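Local structure of Rab GDP-dissociation inhibitor (Saccharomyces cerevisiae, 2BCG) at residues Val37-Tyr46 with Gly256-Ile265. The protein inhibits release of GDP from the Rab GTPase Sec4, is essential to the yeast secretory pathway and extracts GDP-bound Ypt7 from vacuolar membranes. Residues are numbered along the deposited sequence; the frame is centred on the assembly and turned at random.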
loop_
_atom_site.group_PDB
_atom_site.type_symbol
_atom_site.label_atom_id
_atom_site.label_comp_id
_atom_site.label_asym_id
_atom_site.label_seq_id
_atom_site.Cartn_x
_atom_site.Cartn_y
_atom_site.Cartn_z
ATOM N N VAL A 37 0.244 20.373 -4.326
ATOM C CA VAL A 37 -0.540 19.662 -3.293
ATOM C C VAL A 37 0.153 19.717 -1.930
ATOM O O VAL A 37 1.368 19.530 -1.855
ATOM C CB VAL A 37 -0.732 18.159 -3.680
ATOM C CG1 VAL A 37 -1.449 17.390 -2.570
ATOM C CG2 VAL A 37 -1.563 18.076 -4.973
ATOM N N LEU A 38 -0.630 20.006 -0.886
ATOM C CA LEU A 38 -0.151 19.916 0.500
ATOM C C LEU A 38 -0.934 18.800 1.161
ATOM O O LEU A 38 -2.160 18.847 1.152
ATOM C CB LEU A 38 -0.403 21.209 1.284
ATOM C CG LEU A 38 -0.004 21.122 2.773
ATOM C CD1 LEU A 38 1.466 20.815 2.939
ATOM C CD2 LEU A 38 -0.338 22.444 3.448
ATOM N N HIS A 39 -0.231 17.789 1.688
ATOM C CA HIS A 39 -0.865 16.581 2.253
ATOM C C HIS A 39 -0.505 16.486 3.743
ATOM O O HIS A 39 0.676 16.384 4.090
ATOM C CB HIS A 39 -0.424 15.332 1.485
ATOM C CG HIS A 39 -1.364 14.173 1.617
ATOM N ND1 HIS A 39 -1.435 13.144 0.693
ATOM C CD2 HIS A 39 -2.287 13.894 2.566
ATOM C CE1 HIS A 39 -2.349 12.273 1.086
ATOM N NE2 HIS A 39 -2.878 12.701 2.222
ATOM N N ILE A 40 -1.514 16.568 4.607
ATOM C CA ILE A 40 -1.290 16.615 6.052
ATOM C C ILE A 40 -1.972 15.447 6.719
ATOM O O ILE A 40 -3.062 15.042 6.295
ATOM C CB ILE A 40 -1.858 17.925 6.646
ATOM C CG1 ILE A 40 -1.320 19.150 5.899
ATOM C CG2 ILE A 40 -1.647 18.030 8.201
ATOM C CD1 ILE A 40 -2.082 20.460 6.266
ATOM N N ASP A 41 -1.324 14.904 7.759
ATOM C CA ASP A 41 -1.977 13.919 8.637
ATOM C C ASP A 41 -1.772 14.316 10.106
ATOM O O ASP A 41 -0.670 14.686 10.505
ATOM C CB ASP A 41 -1.419 12.504 8.362
ATOM C CG ASP A 41 -2.392 11.378 8.753
ATOM O OD1 ASP A 41 -2.527 10.397 7.971
ATOM O OD2 ASP A 41 -2.991 11.459 9.853
ATOM N N LYS A 42 -2.852 14.239 10.883
ATOM C CA LYS A 42 -2.785 14.422 12.343
ATOM C C LYS A 42 -2.010 13.287 13.025
ATOM O O LYS A 42 -1.481 13.463 14.134
ATOM C CB LYS A 42 -4.190 14.601 12.946
ATOM C CG LYS A 42 -5.169 13.451 12.678
ATOM C CD LYS A 42 -6.633 13.874 12.841
ATOM C CE LYS A 42 -7.583 12.859 12.220
ATOM N NZ LYS A 42 -8.957 13.401 11.967
ATOM N N GLN A 43 -1.982 12.125 12.372
ATOM C CA GLN A 43 -1.361 10.936 12.944
ATOM C C GLN A 43 0.134 10.947 12.632
ATOM O O GLN A 43 0.589 11.628 11.698
ATOM C CB GLN A 43 -2.036 9.653 12.433
ATOM C CG GLN A 43 -3.541 9.623 12.663
ATOM C CD GLN A 43 -4.154 8.252 12.577
ATOM O OE1 GLN A 43 -4.865 7.842 13.498
ATOM N NE2 GLN A 43 -3.892 7.522 11.492
ATOM N N ASP A 44 0.899 10.181 13.405
ATOM C CA ASP A 44 2.340 10.251 13.315
ATOM C C ASP A 44 2.912 9.253 12.306
ATOM O O ASP A 44 4.135 8.969 12.310
ATOM C CB ASP A 44 2.970 10.076 14.714
ATOM C CG ASP A 44 2.768 8.676 15.291
ATOM O OD1 ASP A 44 3.139 8.471 16.477
ATOM O OD2 ASP A 44 2.302 7.758 14.576
ATOM N N HIS A 45 2.050 8.688 11.450
ATOM C CA HIS A 45 2.439 7.653 10.492
ATOM C C HIS A 45 1.503 7.683 9.286
ATOM O O HIS A 45 0.421 8.275 9.354
ATOM C CB HIS A 45 2.349 6.279 11.171
ATOM C CG HIS A 45 0.967 5.932 11.625
ATOM N ND1 HIS A 45 0.436 6.383 12.818
ATOM C CD2 HIS A 45 0.001 5.180 11.037
ATOM C CE1 HIS A 45 -0.802 5.934 12.937
ATOM N NE2 HIS A 45 -1.083 5.185 11.882
ATOM N N TYR A 46 1.914 7.067 8.181
ATOM C CA TYR A 46 1.066 6.946 6.999
ATOM C C TYR A 46 0.032 5.834 7.095
ATOM O O TYR A 46 0.272 4.786 7.721
ATOM C CB TYR A 46 1.902 6.656 5.716
ATOM C CG TYR A 46 2.762 7.814 5.258
ATOM C CD1 TYR A 46 2.272 8.726 4.300
ATOM C CD2 TYR A 46 4.063 8.018 5.763
ATOM C CE1 TYR A 46 3.047 9.810 3.884
ATOM C CE2 TYR A 46 4.844 9.119 5.359
ATOM C CZ TYR A 46 4.334 9.995 4.393
ATOM O OH TYR A 46 5.100 11.039 3.961
ATOM N N GLY A 256 5.953 16.986 -6.730
ATOM C CA GLY A 256 5.893 18.314 -6.152
ATOM C C GLY A 256 5.117 18.422 -4.846
ATOM O O GLY A 256 5.030 19.502 -4.281
ATOM N N GLY A 257 4.514 17.327 -4.391
ATOM C CA GLY A 257 3.693 17.329 -3.186
ATOM C C GLY A 257 4.495 17.596 -1.915
ATOM O O GLY A 257 5.677 17.220 -1.833
ATOM N N THR A 258 3.858 18.234 -0.930
ATOM C CA THR A 258 4.477 18.528 0.366
ATOM C C THR A 258 3.715 17.785 1.459
ATOM O O THR A 258 2.480 17.806 1.476
ATOM C CB THR A 258 4.410 20.048 0.634
ATOM O OG1 THR A 258 5.124 20.727 -0.398
ATOM C CG2 THR A 258 5.055 20.439 1.981
ATOM N N TYR A 259 4.465 17.094 2.323
ATOM C CA TYR A 259 3.899 16.218 3.372
ATOM C C TYR A 259 4.199 16.700 4.793
ATOM O O TYR A 259 5.327 17.073 5.107
ATOM C CB TYR A 259 4.378 14.750 3.175
ATOM C CG TYR A 259 3.507 14.079 2.132
ATOM C CD1 TYR A 259 2.445 13.285 2.522
ATOM C CD2 TYR A 259 3.689 14.346 0.764
ATOM C CE1 TYR A 259 1.593 12.700 1.584
ATOM C CE2 TYR A 259 2.819 13.791 -0.199
ATOM C CZ TYR A 259 1.756 12.995 0.224
ATOM O OH TYR A 259 0.851 12.470 -0.662
ATOM N N MET A 260 3.174 16.632 5.639
ATOM C CA MET A 260 3.311 16.926 7.081
ATOM C C MET A 260 2.597 15.834 7.855
ATOM O O MET A 260 1.439 15.554 7.572
ATOM C CB MET A 260 2.712 18.291 7.438
ATOM C CG MET A 260 3.439 19.439 6.837
ATOM S SD MET A 260 2.481 20.942 6.989
ATOM C CE MET A 260 3.574 22.105 6.145
ATOM N N LEU A 261 3.290 15.191 8.788
ATOM C CA LEU A 261 2.658 14.231 9.705
ATOM C C LEU A 261 2.624 14.798 11.132
ATOM O O LEU A 261 3.231 15.855 11.419
ATOM C CB LEU A 261 3.413 12.909 9.698
ATOM C CG LEU A 261 3.473 12.097 8.386
ATOM C CD1 LEU A 261 4.375 10.911 8.665
ATOM C CD2 LEU A 261 2.101 11.667 7.877
ATOM N N ASP A 262 1.919 14.097 12.026
ATOM C CA ASP A 262 1.824 14.526 13.443
ATOM C C ASP A 262 1.469 16.013 13.531
ATOM O O ASP A 262 1.983 16.742 14.389
ATOM C CB ASP A 262 3.163 14.260 14.169
ATOM C CG ASP A 262 3.068 14.338 15.699
ATOM O OD1 ASP A 262 4.125 14.587 16.317
ATOM O OD2 ASP A 262 1.989 14.140 16.285
ATOM N N THR A 263 0.545 16.437 12.663
ATOM C CA THR A 263 0.184 17.826 12.521
ATOM C C THR A 263 -1.339 17.938 12.617
ATOM O O THR A 263 -2.042 17.819 11.621
ATOM C CB THR A 263 0.739 18.403 11.188
ATOM O OG1 THR A 263 2.166 18.332 11.202
ATOM C CG2 THR A 263 0.330 19.849 10.968
ATOM N N PRO A 264 -1.855 18.096 13.849
ATOM C CA PRO A 264 -3.281 18.355 14.052
ATOM C C PRO A 264 -3.793 19.513 13.202
ATOM O O PRO A 264 -3.076 20.474 12.958
ATOM C CB PRO A 264 -3.351 18.746 15.534
ATOM C CG PRO A 264 -2.277 17.895 16.136
ATOM C CD PRO A 264 -1.130 17.987 15.129
ATOM N N ILE A 265 -5.046 19.424 12.770
ATOM C CA ILE A 265 -5.707 20.575 12.186
ATOM C C ILE A 265 -6.355 21.362 13.322
ATOM O O ILE A 265 -7.387 20.958 13.828
ATOM C CB ILE A 265 -6.767 20.136 11.126
ATOM C CG1 ILE A 265 -6.118 19.246 10.046
ATOM C CG2 ILE A 265 -7.466 21.359 10.498
ATOM C CD1 ILE A 265 -4.861 19.837 9.331
HETATM O O HOH W 1 3.573 21.046 -2.676
HETATM O O HOH W 2 0.272 12.052 16.276
#
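His39 and Tyr259 lie side by side on one face of a parallel strand pair. His39 CB presses over the Tyr259 ring, 3.6 Å from its centroid, a CH-pi contact. With chi1 at -158°, the His39 imidazole swings away from its own backbone N and runs alongside the tyrosine. His39 ND1 and Tyr259 OH form a 2.7 Å hydrogen bond at the imidazole edge. The Tyr46 side chain crosses that of Tyr259 at about a right angle, the ring planes oblique at 43°. Tyr46 CE1 is 3.8 Å from Tyr259 CD1, completing an aromatic cluster. Leu261 wedges between Tyr46 and Asp41: CD1 reaches Tyr46 CE2, and CD2, over one face of that ring, abuts Asp41 CB. With an alanine in place of Tyr259, His39 CB and Tyr46 would probably face a gap, and His39 ND1 would lose its hydroxyl partner, keeping a weak bond to Ser27.

The opposite face is mostly apolar. Leu38 CD1 fits between Thr258 CG2 (3.7 Å) and Met260 CE (4.0 Å). Ile40 CG2 fills the hollow between Thr263 CB and Ile265 CD1. Backbone bonds zip the strands together, among them His39 N to Thr258 O at 2.7 Å. Past the strands, Asp41 O receives Thr263 N, and Gln43 O receives Asp262 N. Asp41 OD2 accepts from Gln43 N in an Asx turn, while its OD1 is bonded to Thr19.

The pair forms one side of the five-stranded parallel sheet of a Rossmann-like domain. Strand 258-260 is an outermost strand within this chain, and strand 37-40 lies between it and strand 14-17. Helix 21-32 packs on Val37 and His39, and helix 243-254 on Tyr46 and Tyr259. Residues 256-261 belong to the Ypt1-interacting region, and Tyr46 OH bonds to the backbone of a chain of another protein in the assembly.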